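Local coordinates for reticulocyte binding protein (Streptococcus agalactiae COH1, PDB 3FAW) that probably hydrolyses alpha-1,6 linkages in pullulan and related glucans, as a cell-wall-anchored pullulanase of group B Streptococcus, at residues K68-T73 with I80-I85; I85-D88 with L93-I96; M433-L438 with I467-K472; K472-I477 with M481-E486. One frame throughout, in Å; residues are numbered along the deposited sequence. Where two conformers were deposited one is given.

Interaction 1: residues K68-T73 with I80-I85; sequences KELKVT and IQISDI
A beta hairpin of strands 71-73 and 79-88 closes where Val72 meets Ile80. Ile80 N donates to Val72 O (2.9 Å), with an N-H...O angle of 165°. The return link between the same two residues passes through a water. That water accepts from Val72 N at 3.0 Å and donates to Ile80 O at 2.6 Å. Past this point the two segments, 148° apart in direction and so well off antiparallel, diverge, and side chains span the gap. The hairpin forms part of a mixed sheet near the start of the modelled chain, probably in the N2 domain, and strands 108-111 and 93-98 flank it. Ile82 CD1 is the main bridge. It lies 4.1 Å from Val72 CG2 and also 4.1 Å from Leu70 CD2, and the Ile82 side chain crosses both partners at about a right angle. Its CG1 points away from the carbonyl carbon (chi1 -60°), which carries CD1 across the gap. Leu70 CD2 reaches on to Ile85 CG2 at 4.3 Å. Ser83 and Asp84 form a classic beta bulge facing Lys97. Asp84 OD1 accepts Ile85 N at 2.8 Å, from above the carboxylate plane, and pairs with Lys63 in a salt bridge.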
loop_
_atom_site.group_PDB
_atom_site.type_symbol
_atom_site.label_atom_id
_atom_site.label_comp_id
_atom_site.label_asym_id
_atom_site.label_seq_id
_atom_site.Cartn_x
_atom_site.Cartn_y
_atom_site.Cartn_z
ATOM N N LYS A 68 36.663 -11.890 -39.674
ATOM C CA LYS A 68 35.883 -12.442 -40.842
ATOM C C LYS A 68 34.368 -12.309 -41.037
ATOM O O LYS A 68 33.923 -11.495 -41.857
ATOM C CB LYS A 68 36.373 -13.872 -41.180
ATOM C CG LYS A 68 37.868 -14.125 -40.835
ATOM C CD LYS A 68 38.674 -14.744 -41.969
ATOM C CE LYS A 68 40.031 -15.257 -41.477
ATOM N NZ LYS A 68 39.930 -16.608 -40.852
ATOM N N GLU A 69 33.586 -13.111 -40.332
ATOM C CA GLU A 69 32.184 -13.320 -40.701
ATOM C C GLU A 69 31.232 -12.213 -40.239
ATOM O O GLU A 69 30.214 -11.955 -40.891
ATOM C CB GLU A 69 31.726 -14.672 -40.155
ATOM C CG GLU A 69 30.311 -15.071 -40.530
ATOM C CD GLU A 69 30.102 -15.217 -42.025
ATOM O OE1 GLU A 69 31.057 -15.607 -42.733
ATOM O OE2 GLU A 69 28.973 -14.948 -42.488
ATOM N N LEU A 70 31.560 -11.565 -39.124
ATOM C CA LEU A 70 30.681 -10.566 -38.514
ATOM C C LEU A 70 30.630 -9.272 -39.329
ATOM O O LEU A 70 31.671 -8.706 -39.673
ATOM C CB LEU A 70 31.151 -10.259 -37.090
ATOM C CG LEU A 70 30.183 -9.499 -36.183
ATOM C CD1 LEU A 70 29.025 -10.396 -35.752
ATOM C CD2 LEU A 70 30.922 -8.955 -34.970
ATOM N N LYS A 71 29.419 -8.811 -39.635
ATOM C CA LYS A 71 29.216 -7.539 -40.332
ATOM C C LYS A 71 28.064 -6.745 -39.719
ATOM O O LYS A 71 27.063 -7.317 -39.284
ATOM C CB LYS A 71 28.963 -7.774 -41.823
ATOM C CG LYS A 71 30.194 -8.248 -42.580
ATOM C CD LYS A 71 29.920 -8.413 -44.066
ATOM C CE LYS A 71 31.122 -9.023 -44.780
ATOM N NZ LYS A 71 30.826 -9.333 -46.212
ATOM N N VAL A 72 28.228 -5.425 -39.690
ATOM C CA VAL A 72 27.236 -4.507 -39.138
ATOM C C VAL A 72 26.812 -3.506 -40.207
ATOM O O VAL A 72 27.659 -2.945 -40.903
ATOM C CB VAL A 72 27.809 -3.721 -37.945
ATOM C CG1 VAL A 72 26.768 -2.761 -37.383
ATOM C CG2 VAL A 72 28.306 -4.672 -36.865
ATOM N N THR A 73 25.504 -3.287 -40.338
ATOM C CA THR A 73 24.986 -2.274 -41.258
ATOM C C THR A 73 23.959 -1.383 -40.564
ATOM O O THR A 73 23.410 -1.741 -39.520
ATOM C CB THR A 73 24.369 -2.905 -42.531
ATOM O OG1 THR A 73 23.263 -3.740 -42.175
ATOM C CG2 THR A 73 25.411 -3.733 -43.288
ATOM N N ILE A 80 28.910 -0.527 -41.789
ATOM C CA ILE A 80 29.537 0.231 -40.706
ATOM C C ILE A 80 30.851 -0.443 -40.306
ATOM O O ILE A 80 30.916 -1.668 -40.173
ATOM C CB ILE A 80 28.609 0.344 -39.471
ATOM C CG1 ILE A 80 27.238 0.900 -39.867
ATOM C CG2 ILE A 80 29.238 1.239 -38.409
ATOM C CD1 ILE A 80 27.276 2.321 -40.412
ATOM N N GLN A 81 31.895 0.362 -40.120
ATOM C CA GLN A 81 33.220 -0.154 -39.793
ATOM C C GLN A 81 33.293 -0.598 -38.333
ATOM O O GLN A 81 32.944 0.158 -37.428
ATOM C CB GLN A 81 34.293 0.906 -40.075
ATOM C CG GLN A 81 35.730 0.391 -39.982
ATOM C CD GLN A 81 36.746 1.364 -40.571
ATOM O OE1 GLN A 81 36.474 2.556 -40.720
ATOM N NE2 GLN A 81 37.925 0.853 -40.907
ATOM N N ILE A 82 33.740 -1.831 -38.118
ATOM C CA ILE A 82 33.966 -2.358 -36.778
ATOM C C ILE A 82 35.365 -1.949 -36.315
ATOM O O ILE A 82 36.361 -2.366 -36.906
ATOM C CB ILE A 82 33.834 -3.896 -36.752
ATOM C CG1 ILE A 82 32.427 -4.312 -37.190
ATOM C CG2 ILE A 82 34.149 -4.445 -35.358
ATOM C CD1 ILE A 82 32.195 -5.811 -37.184
ATOM N N SER A 83 35.431 -1.131 -35.265
ATOM C CA SER A 83 36.712 -0.666 -34.723
ATOM C C SER A 83 37.472 -1.784 -34.008
ATOM O O SER A 83 38.681 -1.924 -34.182
ATOM C CB SER A 83 36.501 0.521 -33.774
ATOM O OG SER A 83 36.054 1.661 -34.486
ATOM N N ASP A 84 36.755 -2.567 -33.204
ATOM C CA ASP A 84 37.330 -3.725 -32.505
ATOM C C ASP A 84 36.198 -4.597 -31.937
ATOM O O ASP A 84 35.039 -4.166 -31.886
ATOM C CB ASP A 84 38.251 -3.253 -31.369
ATOM C CG ASP A 84 39.234 -4.322 -30.909
ATOM O OD1 ASP A 84 39.266 -5.433 -31.489
ATOM O OD2 ASP A 84 39.981 -4.043 -29.952
ATOM N N ILE A 85 36.536 -5.820 -31.531
ATOM C CA ILE A 85 35.602 -6.689 -30.805
ATOM C C ILE A 85 36.263 -7.325 -29.581
ATOM O O ILE A 85 37.485 -7.483 -29.530
ATOM C CB ILE A 85 35.004 -7.802 -31.709
ATOM C CG1 ILE A 85 36.076 -8.805 -32.151
ATOM C CG2 ILE A 85 34.318 -7.191 -32.920
ATOM C CD1 ILE A 85 35.517 -9.956 -32.958
HETATM O O HOH W 1 30.772 -4.226 -40.613
#

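Interaction 2: residues I85-D88 with L93-I96; sequences ITLD and LLII
Leu94 pushes one methyl, CD1, between two side chains of the neighbouring strand. This methyl is 3.8 Å from Ile85 CD1 and 3.4 Å from Leu87 CD1. The second contact is tighter than usual van der Waals packing. Leu87 and Leu94 run side by side and point the same way, while Ile85 comes at Leu94 on a slant. The long reach of Leu94 follows from its first torsion: CG stands opposite the backbone N (chi1 -178°), and CD1 then leans over the partner strand as far as Thr86 O. Ile66 of helix 64-69 touches both Ile85 and Leu94 on this face.

Leu93, Ile95, Thr86 and Asp88 make up the other face. Leu93 CG sits between its own N and carbonyl carbon (chi1 63°), and its CD1 settles against Asp88 CB at 3.6 Å. Ile95 CD1 lies above the plane of the Thr86 carbonyl, 3.5 Å from Thr86 O. The backbone bonds hold these fits in place. Thr86 and Ile95 exchange two hydrogen bonds, each 2.9 Å between N and O. Asp88 N reaches Leu93 O at 2.9 Å, and Leu93 N returns to Asp88 O at 3.1 Å. Asp88 OD1 also accepts Lys91 N inside the turn. Alternating hydrogen-bonded and non-hydrogen-bonded pairs, with a four-residue connection, are typical of an antiparallel beta hairpin.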
loop_
_atom_site.group_PDB
_atom_site.type_symbol
_atom_site.label_atom_id
_atom_site.label_comp_id
_atom_site.label_asym_id
_atom_site.label_seq_id
_atom_site.Cartn_x
_atom_site.Cartn_y
_atom_site.Cartn_z
ATOM N N ILE A 85 36.536 -5.820 -31.531
ATOM C CA ILE A 85 35.602 -6.689 -30.805
ATOM C C ILE A 85 36.263 -7.325 -29.581
ATOM O O ILE A 85 37.485 -7.483 -29.530
ATOM C CB ILE A 85 35.004 -7.802 -31.709
ATOM C CG1 ILE A 85 36.076 -8.805 -32.151
ATOM C CG2 ILE A 85 34.318 -7.191 -32.920
ATOM C CD1 ILE A 85 35.517 -9.956 -32.958
ATOM N N THR A 86 35.439 -7.680 -28.598
ATOM C CA THR A 86 35.891 -8.362 -27.384
ATOM C C THR A 86 34.987 -9.569 -27.149
ATOM O O THR A 86 33.768 -9.445 -27.205
ATOM C CB THR A 86 35.840 -7.424 -26.150
ATOM O OG1 THR A 86 36.772 -6.349 -26.324
ATOM C CG2 THR A 86 36.187 -8.177 -24.867
ATOM N N LEU A 87 35.595 -10.729 -26.908
ATOM C CA LEU A 87 34.860 -11.973 -26.674
ATOM C C LEU A 87 34.678 -12.232 -25.180
ATOM O O LEU A 87 35.653 -12.287 -24.429
ATOM C CB LEU A 87 35.588 -13.168 -27.311
ATOM C CG LEU A 87 35.429 -13.386 -28.818
ATOM C CD1 LEU A 87 35.959 -12.201 -29.616
ATOM C CD2 LEU A 87 36.127 -14.674 -29.246
ATOM N N ASP A 88 33.425 -12.378 -24.756
ATOM C CA ASP A 88 33.108 -12.887 -23.420
ATOM C C ASP A 88 32.597 -14.324 -23.570
ATOM O O ASP A 88 31.410 -14.548 -23.830
ATOM C CB ASP A 88 32.070 -11.996 -22.730
ATOM C CG ASP A 88 31.889 -12.329 -21.255
ATOM O OD1 ASP A 88 32.218 -13.462 -20.835
ATOM O OD2 ASP A 88 31.404 -11.452 -20.511
ATOM N N LEU A 93 28.737 -13.752 -25.203
ATOM C CA LEU A 93 28.403 -12.488 -25.842
ATOM C C LEU A 93 29.646 -11.833 -26.426
ATOM O O LEU A 93 30.750 -11.956 -25.887
ATOM C CB LEU A 93 27.669 -11.545 -24.873
ATOM C CG LEU A 93 28.367 -11.037 -23.613
ATOM C CD1 LEU A 93 29.341 -9.932 -23.942
ATOM C CD2 LEU A 93 27.333 -10.533 -22.611
ATOM N N LEU A 94 29.443 -11.149 -27.548
ATOM C CA LEU A 94 30.498 -10.457 -28.266
ATOM C C LEU A 94 30.238 -8.957 -28.175
ATOM O O LEU A 94 29.184 -8.480 -28.596
ATOM C CB LEU A 94 30.489 -10.911 -29.725
ATOM C CG LEU A 94 31.555 -10.354 -30.669
ATOM C CD1 LEU A 94 32.929 -10.885 -30.292
ATOM C CD2 LEU A 94 31.205 -10.716 -32.101
ATOM N N ILE A 95 31.190 -8.215 -27.617
ATOM C CA ILE A 95 31.074 -6.757 -27.527
ATOM C C ILE A 95 31.715 -6.138 -28.774
ATOM O O ILE A 95 32.900 -6.339 -29.035
ATOM C CB ILE A 95 31.717 -6.194 -26.239
ATOM C CG1 ILE A 95 31.141 -6.894 -25.001
ATOM C CG2 ILE A 95 31.486 -4.693 -26.135
ATOM C CD1 ILE A 95 31.883 -8.157 -24.609
ATOM N N ILE A 96 30.912 -5.398 -29.539
ATOM C CA ILE A 96 31.313 -4.848 -30.831
ATOM C C ILE A 96 31.477 -3.334 -30.710
ATOM O O ILE A 96 30.548 -2.644 -30.280
ATOM C CB ILE A 96 30.245 -5.147 -31.920
ATOM C CG1 ILE A 96 29.881 -6.639 -31.937
ATOM C CG2 ILE A 96 30.743 -4.708 -33.289
ATOM C CD1 ILE A 96 28.598 -6.956 -32.691
#

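Interaction 3: residues M433-L438 with I467-K472; sequences MSRRVL and IELAYK
Arg435 is the first residue of 433-438 to touch the other helix, and it does so with its aliphatic part. Its CD lies 4.0 Å from Leu469 CD2, and the two side chains cross at about a right angle. The Arg435 chain runs straight to CD, then bends (chi3 -73°). The bend turns the guanidinium group to polar partners outside the two segments. NH2 makes a salt bridge with Asp463, and NE bonds to Thr429 O.

Helices 432-449 and 464-477 lie on the outside of the parallel eight-stranded TIM barrel, one before and one after strand 453-456. The axes of the two short segments come within 10.2 Å and cross at -41°, with both helices running in broadly the same sense.

Leu438 buries more surface than any other residue of the contact, and its two methyls take separate partners. With CG swung away from the backbone N (chi1 -177°), both methyls are carried toward helix 464-477. CD2 presses on Ala470 CB at 3.5 Å. The small alanine lets the backbones approach here, with Leu438 CA 7.4 Å from Ala470 CA. CD1 meets Ile467 CD1 at 4.0 Å. The CB of Ile467 points away from helix 432-449, but its chain curls back to bring CD1 to Leu438.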
loop_
_atom_site.group_PDB
_atom_site.type_symbol
_atom_site.label_atom_id
_atom_site.label_comp_id
_atom_site.label_asym_id
_atom_site.label_seq_id
_atom_site.Cartn_x
_atom_site.Cartn_y
_atom_site.Cartn_z
ATOM N N MET A 433 12.320 7.181 -16.518
ATOM C CA MET A 433 10.957 7.667 -16.744
ATOM C C MET A 433 9.933 6.865 -15.931
ATOM O O MET A 433 8.850 7.365 -15.630
ATOM C CB MET A 433 10.609 7.653 -18.232
ATOM C CG MET A 433 11.580 8.427 -19.121
ATOM S SD MET A 433 11.821 10.154 -18.653
ATOM C CE MET A 433 13.218 10.030 -17.542
ATOM N N SER A 434 10.284 5.632 -15.569
ATOM C CA SER A 434 9.477 4.831 -14.644
ATOM C C SER A 434 9.612 5.381 -13.222
ATOM O O SER A 434 8.633 5.442 -12.475
ATOM C CB SER A 434 9.913 3.368 -14.666
ATOM O OG SER A 434 9.684 2.779 -15.936
ATOM N N ARG A 435 10.831 5.765 -12.847
ATOM C CA ARG A 435 11.056 6.450 -11.578
ATOM C C ARG A 435 10.299 7.780 -11.533
ATOM O O ARG A 435 9.723 8.128 -10.505
ATOM C CB ARG A 435 12.549 6.678 -11.331
ATOM C CG ARG A 435 12.855 7.238 -9.946
ATOM C CD ARG A 435 14.350 7.301 -9.700
ATOM N NE ARG A 435 14.928 5.978 -9.473
ATOM C CZ ARG A 435 16.220 5.754 -9.244
ATOM N NH1 ARG A 435 17.092 6.758 -9.215
ATOM N NH2 ARG A 435 16.645 4.513 -9.046
ATOM N N ARG A 436 10.288 8.510 -12.648
ATOM C CA ARG A 436 9.508 9.753 -12.748
ATOM C C ARG A 436 8.019 9.548 -12.462
ATOM O O ARG A 436 7.404 10.350 -11.752
ATOM C CB ARG A 436 9.667 10.401 -14.129
ATOM C CG ARG A 436 10.879 11.313 -14.267
ATOM C CD ARG A 436 10.684 12.311 -15.401
ATOM N NE ARG A 436 9.594 13.248 -15.115
ATOM C CZ ARG A 436 9.117 14.147 -15.975
ATOM N NH1 ARG A 436 9.622 14.257 -17.196
ATOM N NH2 ARG A 436 8.129 14.953 -15.604
ATOM N N VAL A 437 7.443 8.477 -13.008
ATOM C CA VAL A 437 6.025 8.178 -12.798
ATOM C C VAL A 437 5.696 8.049 -11.307
ATOM O O VAL A 437 4.720 8.626 -10.830
ATOM C CB VAL A 437 5.595 6.881 -13.524
ATOM C CG1 VAL A 437 4.206 6.445 -13.064
ATOM C CG2 VAL A 437 5.632 7.074 -15.036
ATOM N N LEU A 438 6.524 7.298 -10.585
ATOM C CA LEU A 438 6.361 7.112 -9.142
ATOM C C LEU A 438 6.537 8.428 -8.382
ATOM O O LEU A 438 5.660 8.831 -7.614
ATOM C CB LEU A 438 7.358 6.064 -8.626
ATOM C CG LEU A 438 7.297 5.679 -7.142
ATOM C CD1 LEU A 438 7.875 4.283 -6.918
ATOM C CD2 LEU A 438 8.026 6.699 -6.259
ATOM N N ILE A 467 12.360 5.040 -3.727
ATOM C CA ILE A 467 11.530 5.346 -2.559
ATOM C C ILE A 467 12.179 6.443 -1.706
ATOM O O ILE A 467 11.479 7.306 -1.161
ATOM C CB ILE A 467 11.248 4.089 -1.697
ATOM C CG1 ILE A 467 10.685 2.947 -2.555
ATOM C CG2 ILE A 467 10.266 4.418 -0.577
ATOM C CD1 ILE A 467 9.406 3.297 -3.316
ATOM N N GLU A 468 13.510 6.406 -1.598
ATOM C CA GLU A 468 14.274 7.493 -0.972
ATOM C C GLU A 468 13.951 8.829 -1.626
ATOM O O GLU A 468 13.654 9.810 -0.945
ATOM C CB GLU A 468 15.786 7.248 -1.090
ATOM C CG GLU A 468 16.424 6.523 0.090
ATOM C CD GLU A 468 16.593 7.401 1.329
ATOM O OE1 GLU A 468 16.115 8.556 1.329
ATOM O OE2 GLU A 468 17.208 6.928 2.309
ATOM N N LEU A 469 14.025 8.857 -2.954
ATOM C CA LEU A 469 13.763 10.073 -3.722
ATOM C C LEU A 469 12.319 10.539 -3.546
ATOM O O LEU A 469 12.068 11.728 -3.369
ATOM C CB LEU A 469 14.066 9.851 -5.208
ATOM C CG LEU A 469 13.979 11.066 -6.138
ATOM C CD1 LEU A 469 14.991 12.131 -5.720
ATOM C CD2 LEU A 469 14.206 10.654 -7.585
ATOM N N ALA A 470 11.378 9.600 -3.602
ATOM C CA ALA A 470 9.964 9.913 -3.379
ATOM C C ALA A 470 9.750 10.563 -2.010
ATOM O O ALA A 470 8.967 11.506 -1.881
ATOM C CB ALA A 470 9.107 8.657 -3.514
ATOM N N TYR A 471 10.454 10.054 -1.000
ATOM C CA TYR A 471 10.378 10.594 0.358
ATOM C C TYR A 471 10.980 11.998 0.424
ATOM O O TYR A 471 10.387 12.907 1.007
ATOM C CB TYR A 471 11.092 9.669 1.347
ATOM C CG TYR A 471 11.105 10.177 2.774
ATOM C CD1 TYR A 471 10.009 9.987 3.612
ATOM C CD2 TYR A 471 12.217 10.842 3.289
ATOM C CE1 TYR A 471 10.017 10.448 4.919
ATOM C CE2 TYR A 471 12.234 11.308 4.598
ATOM C CZ TYR A 471 11.130 11.105 5.406
ATOM O OH TYR A 471 11.142 11.560 6.699
ATOM N N LYS A 472 12.156 12.155 -0.177
ATOM C CA LYS A 472 12.859 13.438 -0.200
ATOM C C LYS A 472 11.972 14.535 -0.786
ATOM O O LYS A 472 11.811 15.601 -0.188
ATOM C CB LYS A 472 14.162 13.315 -1.002
ATOM C CG LYS A 472 15.058 14.553 -0.971
ATOM C CD LYS A 472 16.344 14.324 -1.753
ATOM C CE LYS A 472 17.257 15.542 -1.704
ATOM N NZ LYS A 472 18.488 15.361 -2.525
#

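Interaction 4: residues K472-I477 with M481-E486; sequences KEAKAI and MIMIGE
Met481 and Ala474 bury the most surface here, and Lys475 comes third. Met481 curls round the Ala474 methyl. Its CG lies 3.8 Å from Ala474 CB, its SD 4.0 Å and its CE 3.8 Å. Bends at chi2 (67°) and chi3 (49°) produce this curl, which lays much of the thioether chain against a single methyl. At the root of the side chain, Met481 CB packs over the helix backbone at Lys475 CA.

Ala474 also receives a second methionine. Met483 points its extended chain at the helix, and its CE ends 3.6 Å from Ala474 CB. Both methionines touch Phe454 of strand 453-456 as well. Thr446 and Ile442 of helix 432-449 add to the surroundings of Met481 and Met483 respectively.

Lys475 works at the edge of the contact. Its CE passes Met481 O at 3.8 Å. A water donates to Met481 O at 3.1 Å and accepts a weak bond from Lys475 NZ at 3.4 Å. The stronger partner of NZ is Tyr471 OH, one turn earlier in the helix.

The contact closes a beta-alpha-beta unit of the barrel: strand 453-456, helix 464-477, strand 482-485. No direct hydrogen bond joins the two segments. Within these two segments the helix end therefore rests on the start of the strand and the residue before it by methyl and thioether packing, and the polar link through water is confined to the side where Lys475 lies.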
loop_
_atom_site.group_PDB
_atom_site.type_symbol
_atom_site.label_atom_id
_atom_site.label_comp_id
_atom_site.label_asym_id
_atom_site.label_seq_id
_atom_site.Cartn_x
_atom_site.Cartn_y
_atom_site.Cartn_z
ATOM N N LYS A 472 12.156 12.155 -0.177
ATOM C CA LYS A 472 12.859 13.438 -0.200
ATOM C C LYS A 472 11.972 14.535 -0.786
ATOM O O LYS A 472 11.811 15.601 -0.188
ATOM C CB LYS A 472 14.162 13.315 -1.002
ATOM C CG LYS A 472 15.058 14.553 -0.971
ATOM C CD LYS A 472 16.344 14.324 -1.753
ATOM C CE LYS A 472 17.257 15.542 -1.704
ATOM N NZ LYS A 472 18.488 15.361 -2.525
ATOM N N GLU A 473 11.387 14.246 -1.945
ATOM C CA GLU A 473 10.527 15.189 -2.661
ATOM C C GLU A 473 9.244 15.507 -1.902
ATOM O O GLU A 473 8.832 16.667 -1.836
ATOM C CB GLU A 473 10.174 14.639 -4.048
ATOM C CG GLU A 473 11.357 14.557 -5.020
ATOM C CD GLU A 473 11.840 15.918 -5.521
ATOM O OE1 GLU A 473 11.082 16.908 -5.445
ATOM O OE2 GLU A 473 12.989 15.992 -6.008
ATOM N N ALA A 474 8.611 14.470 -1.350
ATOM C CA ALA A 474 7.385 14.632 -0.568
ATOM C C ALA A 474 7.658 15.436 0.707
ATOM O O ALA A 474 6.898 16.345 1.054
ATOM C CB ALA A 474 6.791 13.266 -0.225
ATOM N N LYS A 475 8.754 15.103 1.392
ATOM C CA LYS A 475 9.126 15.800 2.619
ATOM C C LYS A 475 9.480 17.267 2.350
ATOM O O LYS A 475 9.213 18.123 3.191
ATOM C CB LYS A 475 10.262 15.077 3.354
ATOM C CG LYS A 475 10.826 15.862 4.544
ATOM C CD LYS A 475 11.332 14.966 5.661
ATOM C CE LYS A 475 10.187 14.485 6.546
ATOM N NZ LYS A 475 10.676 13.935 7.841
ATOM N N ALA A 476 10.056 17.554 1.180
ATOM C CA ALA A 476 10.372 18.932 0.793
ATOM C C ALA A 476 9.111 19.780 0.626
ATOM O O ALA A 476 9.109 20.955 0.973
ATOM C CB ALA A 476 11.206 18.960 -0.487
ATOM N N ILE A 477 8.042 19.182 0.106
ATOM C CA ILE A 477 6.750 19.871 -0.016
ATOM C C ILE A 477 6.069 19.986 1.350
ATOM O O ILE A 477 5.626 21.072 1.737
ATOM C CB ILE A 477 5.794 19.135 -0.983
ATOM C CG1 ILE A 477 6.387 19.075 -2.393
ATOM C CG2 ILE A 477 4.432 19.830 -1.026
ATOM C CD1 ILE A 477 5.676 18.094 -3.314
ATOM N N MET A 481 5.590 15.091 6.462
ATOM C CA MET A 481 5.351 13.864 5.691
ATOM C C MET A 481 5.810 12.612 6.437
ATOM O O MET A 481 6.898 12.583 7.024
ATOM C CB MET A 481 6.082 13.967 4.346
ATOM C CG MET A 481 6.094 12.709 3.481
ATOM S SD MET A 481 4.478 12.236 2.850
ATOM C CE MET A 481 3.872 13.788 2.183
ATOM N N ILE A 482 4.974 11.577 6.425
ATOM C CA ILE A 482 5.401 10.256 6.885
ATOM C C ILE A 482 5.108 9.208 5.823
ATOM O O ILE A 482 4.133 9.314 5.085
ATOM C CB ILE A 482 4.775 9.860 8.247
ATOM C CG1 ILE A 482 3.250 9.743 8.164
ATOM C CG2 ILE A 482 5.177 10.869 9.322
ATOM C CD1 ILE A 482 2.632 9.125 9.421
ATOM N N MET A 483 5.964 8.199 5.739
ATOM C CA MET A 483 5.743 7.105 4.793
ATOM C C MET A 483 5.950 5.761 5.465
ATOM O O MET A 483 6.808 5.613 6.342
ATOM C CB MET A 483 6.670 7.241 3.580
ATOM C CG MET A 483 6.247 8.323 2.597
ATOM S SD MET A 483 7.401 8.529 1.225
ATOM C CE MET A 483 6.485 9.678 0.194
ATOM N N ILE A 484 5.148 4.788 5.049
ATOM C CA ILE A 484 5.293 3.409 5.495
ATOM C C ILE A 484 5.076 2.468 4.305
ATOM O O ILE A 484 4.632 2.894 3.240
ATOM C CB ILE A 484 4.304 3.073 6.638
ATOM C CG1 ILE A 484 2.859 3.088 6.130
ATOM C CG2 ILE A 484 4.453 4.064 7.789
ATOM C CD1 ILE A 484 1.839 2.672 7.161
ATOM N N GLY A 485 5.393 1.191 4.482
ATOM C CA GLY A 485 5.134 0.211 3.431
ATOM C C GLY A 485 5.397 -1.220 3.829
ATOM O O GLY A 485 6.057 -1.488 4.829
ATOM N N GLU A 486 4.868 -2.144 3.032
ATOM C CA GLU A 486 5.184 -3.556 3.186
ATOM C C GLU A 486 6.611 -3.810 2.720
ATOM O O GLU A 486 6.880 -3.815 1.520
ATOM C CB GLU A 486 4.237 -4.417 2.363
ATOM C CG GLU A 486 2.802 -4.409 2.833
ATOM C CD GLU A 486 1.922 -5.261 1.948
ATOM O OE1 GLU A 486 1.968 -5.079 0.703
ATOM O OE2 GLU A 486 1.191 -6.114 2.496
HETATM O O HOH W 2 9.147 10.939 8.378
#

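In the fold
The four contacts form two pairs. Interactions 1 and 2 come first along the chain, in the N-terminal sheet, with centres 11 Å apart. They share Ile85 and strand 79-88, and Leu70 CD2 of one packs on Leu94 CD2 of the other at 3.4 Å. Interactions 3 and 4 follow much later, in the TIM barrel. Their centres are also 11 Å apart; they share Lys472 and helix 464-477, and Met483 touches both Ala470 and Tyr471. Helix 464-477 thus packs on a neighbouring helix and on the next barrel strand. Nearest atoms of interactions 2 and 3 are about 23 Å apart, consistent with the two pairs lying in separate domains of this multidomain protein.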